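Local coordinates for pleckstrin homology domain-containing family M member 2 (Homo sapiens, PDB 3CXB), which binds the Salmonella effector SifA through its pleckstrin homology domain and probably links it to kinesin, at residues V71-S74 / D75-C78; L81-S85 / E86-A90. One frame throughout, in Å; residues are numbered along the deposited sequence.

Contact 1: V71-S74 / D75-C78; sequences VILS and DRPC
L73 lies alongside R76, both side chains pointing the same way, and sets its CD1 methyl over one face of the guanidinium. That methyl is 3.3 Å from R76 NE and 3.5 Å from R76 CZ, so the leucine meets the flat group from above, while P77 CG lies at its edge, in the plane. A bend at chi2 (86°) turns the outer part of the arginine chain back beside the leucine. An aliphatic methyl suits this place, since the face of a guanidinium has no N-H to offer and takes apolar cover readily. S74 and D75 form the corner of a type II beta turn from L73 to R76. S74 has the extended backbone required of the first corner residue; its CB points away from the returning chain, and a small polar residue suits this partly exposed bend. D75 takes the left-handed backbone conformation of the second, which aspartate tolerates better than most residues do; it is poorly ordered. Farther back, C78 rests its CB against V71 O, 3.4 Å away, a small side chain where the two arms draw together. The turn ends strand 68-73 and leads into strand 79-82, where L79 is hydrogen-bonded to V71. On its other flank strand 68-73 pairs with strand 54-59, through I72 with G55 and G56, while L73 touches V47 and R76 touches L45 of strand 45-48.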
loop_
_atom_site.group_PDB
_atom_site.type_symbol
_atom_site.label_atom_id
_atom_site.label_comp_id
_atom_site.label_asym_id
_atom_site.label_seq_id
_atom_site.Cartn_x
_atom_site.Cartn_y
_atom_site.Cartn_z
ATOM N N VAL B 71 -0.640 -0.346 -5.275
ATOM C CA VAL B 71 -0.997 1.036 -5.527
ATOM C C VAL B 71 -0.061 1.512 -6.625
ATOM O O VAL B 71 1.121 1.702 -6.375
ATOM C CB VAL B 71 -0.780 1.900 -4.271
ATOM C CG1 VAL B 71 -1.097 3.356 -4.565
ATOM C CG2 VAL B 71 -1.670 1.403 -3.156
ATOM N N ILE B 72 -0.587 1.688 -7.835
ATOM C CA ILE B 72 0.205 2.134 -8.972
ATOM C C ILE B 72 0.705 3.574 -8.835
ATOM O O ILE B 72 -0.048 4.478 -8.478
ATOM C CB ILE B 72 -0.589 2.025 -10.285
ATOM C CG1 ILE B 72 -0.691 0.561 -10.751
ATOM C CG2 ILE B 72 0.133 2.814 -11.359
ATOM C CD1 ILE B 72 -1.376 -0.390 -9.806
ATOM N N LEU B 73 1.982 3.780 -9.134
ATOM C CA LEU B 73 2.576 5.098 -9.034
ATOM C C LEU B 73 3.238 5.507 -10.336
ATOM O O LEU B 73 3.838 4.687 -11.027
ATOM C CB LEU B 73 3.590 5.110 -7.901
ATOM C CG LEU B 73 3.000 4.766 -6.530
ATOM C CD1 LEU B 73 4.121 4.607 -5.513
ATOM C CD2 LEU B 73 2.035 5.849 -6.091
ATOM N N SER B 74 3.133 6.791 -10.650
ATOM C CA SER B 74 3.681 7.353 -11.871
ATOM C C SER B 74 5.196 7.465 -11.868
ATOM O O SER B 74 5.806 7.896 -10.882
ATOM C CB SER B 74 3.074 8.737 -12.116
ATOM O OG SER B 74 1.656 8.697 -12.087
ATOM N N ASP B 75 5.790 7.079 -12.992
ATOM C CA ASP B 75 7.236 7.140 -13.183
ATOM C C ASP B 75 8.072 6.480 -12.088
ATOM O O ASP B 75 9.224 6.864 -11.873
ATOM C CB ASP B 75 7.683 8.601 -13.344
ATOM C CG ASP B 75 7.136 9.250 -14.612
ATOM O OD1 ASP B 75 7.439 10.438 -14.856
ATOM O OD2 ASP B 75 6.406 8.573 -15.365
ATOM N N ARG B 76 7.504 5.488 -11.408
ATOM C CA ARG B 76 8.212 4.785 -10.347
ATOM C C ARG B 76 7.423 3.547 -9.886
ATOM O O ARG B 76 6.189 3.521 -9.938
ATOM C CB ARG B 76 8.503 5.763 -9.198
ATOM C CG ARG B 76 7.535 5.774 -8.043
ATOM C CD ARG B 76 7.926 4.708 -7.043
ATOM N NE ARG B 76 7.374 4.935 -5.712
ATOM C CZ ARG B 76 7.449 4.050 -4.719
ATOM N NH1 ARG B 76 8.048 2.883 -4.908
ATOM N NH2 ARG B 76 6.934 4.331 -3.532
ATOM N N PRO B 77 8.132 2.497 -9.439
ATOM C CA PRO B 77 7.558 1.234 -8.968
ATOM C C PRO B 77 6.386 1.329 -7.996
ATOM O O PRO B 77 6.384 2.132 -7.075
ATOM C CB PRO B 77 8.763 0.516 -8.367
ATOM C CG PRO B 77 9.633 1.641 -7.934
ATOM C CD PRO B 77 9.565 2.546 -9.118
ATOM N N CYS B 78 5.398 0.474 -8.220
ATOM C CA CYS B 78 4.192 0.425 -7.403
ATOM C C CYS B 78 4.429 -0.029 -5.971
ATOM O O CYS B 78 5.442 -0.638 -5.648
ATOM C CB CYS B 78 3.167 -0.513 -8.046
ATOM S SG CYS B 78 3.579 -2.309 -7.962
#

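Contact 2: L81-S85 / E86-A90; sequences LSAES and EAEMA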
loop_
_atom_site.group_PDB
_atom_site.type_symbol
_atom_site.label_atom_id
_atom_site.label_comp_id
_atom_site.label_asym_id
_atom_site.label_seq_id
_atom_site.Cartn_x
_atom_site.Cartn_y
_atom_site.Cartn_z
ATOM N N LEU B 81 1.447 -4.123 -1.356
ATOM C CA LEU B 81 0.977 -4.288 0.008
ATOM C C LEU B 81 0.348 -5.658 0.219
ATOM O O LEU B 81 0.033 -6.364 -0.731
ATOM C CB LEU B 81 -0.042 -3.196 0.348
ATOM C CG LEU B 81 0.422 -1.737 0.324
ATOM C CD1 LEU B 81 -0.766 -0.810 0.552
ATOM C CD2 LEU B 81 1.470 -1.513 1.402
ATOM N N SER B 82 0.173 -6.033 1.479
ATOM C CA SER B 82 -0.429 -7.316 1.818
ATOM C C SER B 82 -1.130 -7.207 3.159
ATOM O O SER B 82 -0.548 -6.720 4.121
ATOM C CB SER B 82 0.635 -8.407 1.893
ATOM O OG SER B 82 0.028 -9.681 2.018
ATOM N N ALA B 83 -2.382 -7.645 3.218
ATOM C CA ALA B 83 -3.146 -7.588 4.455
ATOM C C ALA B 83 -3.099 -8.951 5.133
ATOM O O ALA B 83 -2.389 -9.849 4.676
ATOM C CB ALA B 83 -4.581 -7.184 4.174
ATOM N N GLU B 84 -3.847 -9.107 6.220
ATOM C CA GLU B 84 -3.852 -10.368 6.945
ATOM C C GLU B 84 -5.080 -11.200 6.597
ATOM O O GLU B 84 -5.087 -12.415 6.783
ATOM C CB GLU B 84 -3.795 -10.107 8.461
ATOM C CG GLU B 84 -4.981 -9.306 9.017
ATOM C CD GLU B 84 -4.905 -9.067 10.531
ATOM O OE1 GLU B 84 -4.817 -10.051 11.298
ATOM O OE2 GLU B 84 -4.946 -7.891 10.957
ATOM N N SER B 85 -6.114 -10.541 6.076
ATOM C CA SER B 85 -7.355 -11.217 5.713
ATOM C C SER B 85 -7.963 -10.708 4.398
ATOM O O SER B 85 -7.607 -9.651 3.898
ATOM C CB SER B 85 -8.372 -11.047 6.842
ATOM O OG SER B 85 -8.612 -9.671 7.090
ATOM N N GLU B 86 -8.886 -11.481 3.848
ATOM C CA GLU B 86 -9.541 -11.110 2.610
ATOM C C GLU B 86 -10.420 -9.880 2.838
ATOM O O GLU B 86 -10.638 -9.075 1.928
ATOM C CB GLU B 86 -10.377 -12.294 2.112
ATOM C CG GLU B 86 -11.511 -11.974 1.120
ATOM C CD GLU B 86 -11.022 -11.660 -0.279
ATOM O OE1 GLU B 86 -9.955 -12.184 -0.663
ATOM O OE2 GLU B 86 -11.713 -10.905 -0.997
ATOM N N ALA B 87 -10.911 -9.720 4.062
ATOM C CA ALA B 87 -11.792 -8.596 4.371
ATOM C C ALA B 87 -11.054 -7.274 4.529
ATOM O O ALA B 87 -11.426 -6.269 3.917
ATOM C CB ALA B 87 -12.599 -8.901 5.627
ATOM N N GLU B 88 -10.019 -7.270 5.362
ATOM C CA GLU B 88 -9.246 -6.057 5.572
ATOM C C GLU B 88 -8.756 -5.529 4.225
ATOM O O GLU B 88 -8.880 -4.336 3.926
ATOM C CB GLU B 88 -8.046 -6.326 6.488
ATOM C CG GLU B 88 -7.198 -5.078 6.743
ATOM C CD GLU B 88 -6.011 -5.315 7.668
ATOM O OE1 GLU B 88 -5.276 -4.337 7.946
ATOM O OE2 GLU B 88 -5.812 -6.466 8.112
ATOM N N MET B 89 -8.211 -6.420 3.407
ATOM C CA MET B 89 -7.708 -6.023 2.109
ATOM C C MET B 89 -8.837 -5.440 1.261
ATOM O O MET B 89 -8.661 -4.415 0.621
ATOM C CB MET B 89 -7.044 -7.209 1.424
ATOM C CG MET B 89 -7.841 -7.805 0.314
ATOM S SD MET B 89 -7.224 -7.203 -1.228
ATOM C CE MET B 89 -6.269 -8.685 -1.808
ATOM N N ALA B 90 -10.004 -6.060 1.274
ATOM C CA ALA B 90 -11.124 -5.530 0.511
ATOM C C ALA B 90 -11.527 -4.162 1.063
ATOM O O ALA B 90 -12.039 -3.286 0.335
ATOM C CB ALA B 90 -12.284 -6.472 0.593
#
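A83 and M89 meet through their CB atoms, 3.7 Å apart, where the chain leaving strand 79-82 folds against the first turn of helix 86-100. An alanine fits here because a methyl group lets the loop approach the helix closely. M89 adds bulk without stiffness: bends at chi2 and chi3 carry the rest of its chain away from the loop, and the side chain packs on F69 of strand 68-73. Beside this apolar patch S85 occupies the N-cap position. Its OG, placed between the backbone N and the carbonyl carbon (chi1 58°), accepts a hydrogen bond from E88 N at 3.3 Å and 162°, supplying a partner to an amide that has no preceding helical carbonyl to use. A weak bond from M89 N to S85 O, also 3.3 Å, begins the main-chain pattern of the helix. The outer side is looser and charged. E84 and E88 cross at about a right angle, with carboxylate planes 53° apart, and E84 OE2 lies 3.3 Å from E88 OE2. As like charges, the two acidic groups probably disfavour this approach somewhat. Glutamates suit this solvent-facing side, though E88 also touches L6 of strand 2-8; E86 nearby turns its carboxylate to a salt bridge with R59, outside the contact. Together these features make a serine N-cap at the start of the C-terminal helix, the helix that follows the last strand in the PH fold and closes one end of its beta barrel.

Overall arrangement
Contacts 1 and 2 follow each other along the chain: contact 1 ends strand 68-73 and contact 2 leaves strand 79-82, its neighbour in the sheet, yet their centres lie about 20 Å apart, on opposite sides of the domain centre. Contact 1 is a strand-to-strand turn, partly buried, with V71 and L73 inside and L73 and R76 touching strand 45-48; contact 2 is a strand-to-helix junction and mostly a surface feature, with M89 as its buried anchor. Their chemistry differs accordingly. The first relies on an aliphatic group against a guanidinium and on turn geometry, whereas the second adds side-chain capping of a helix start and places acidic groups near one another at the surface.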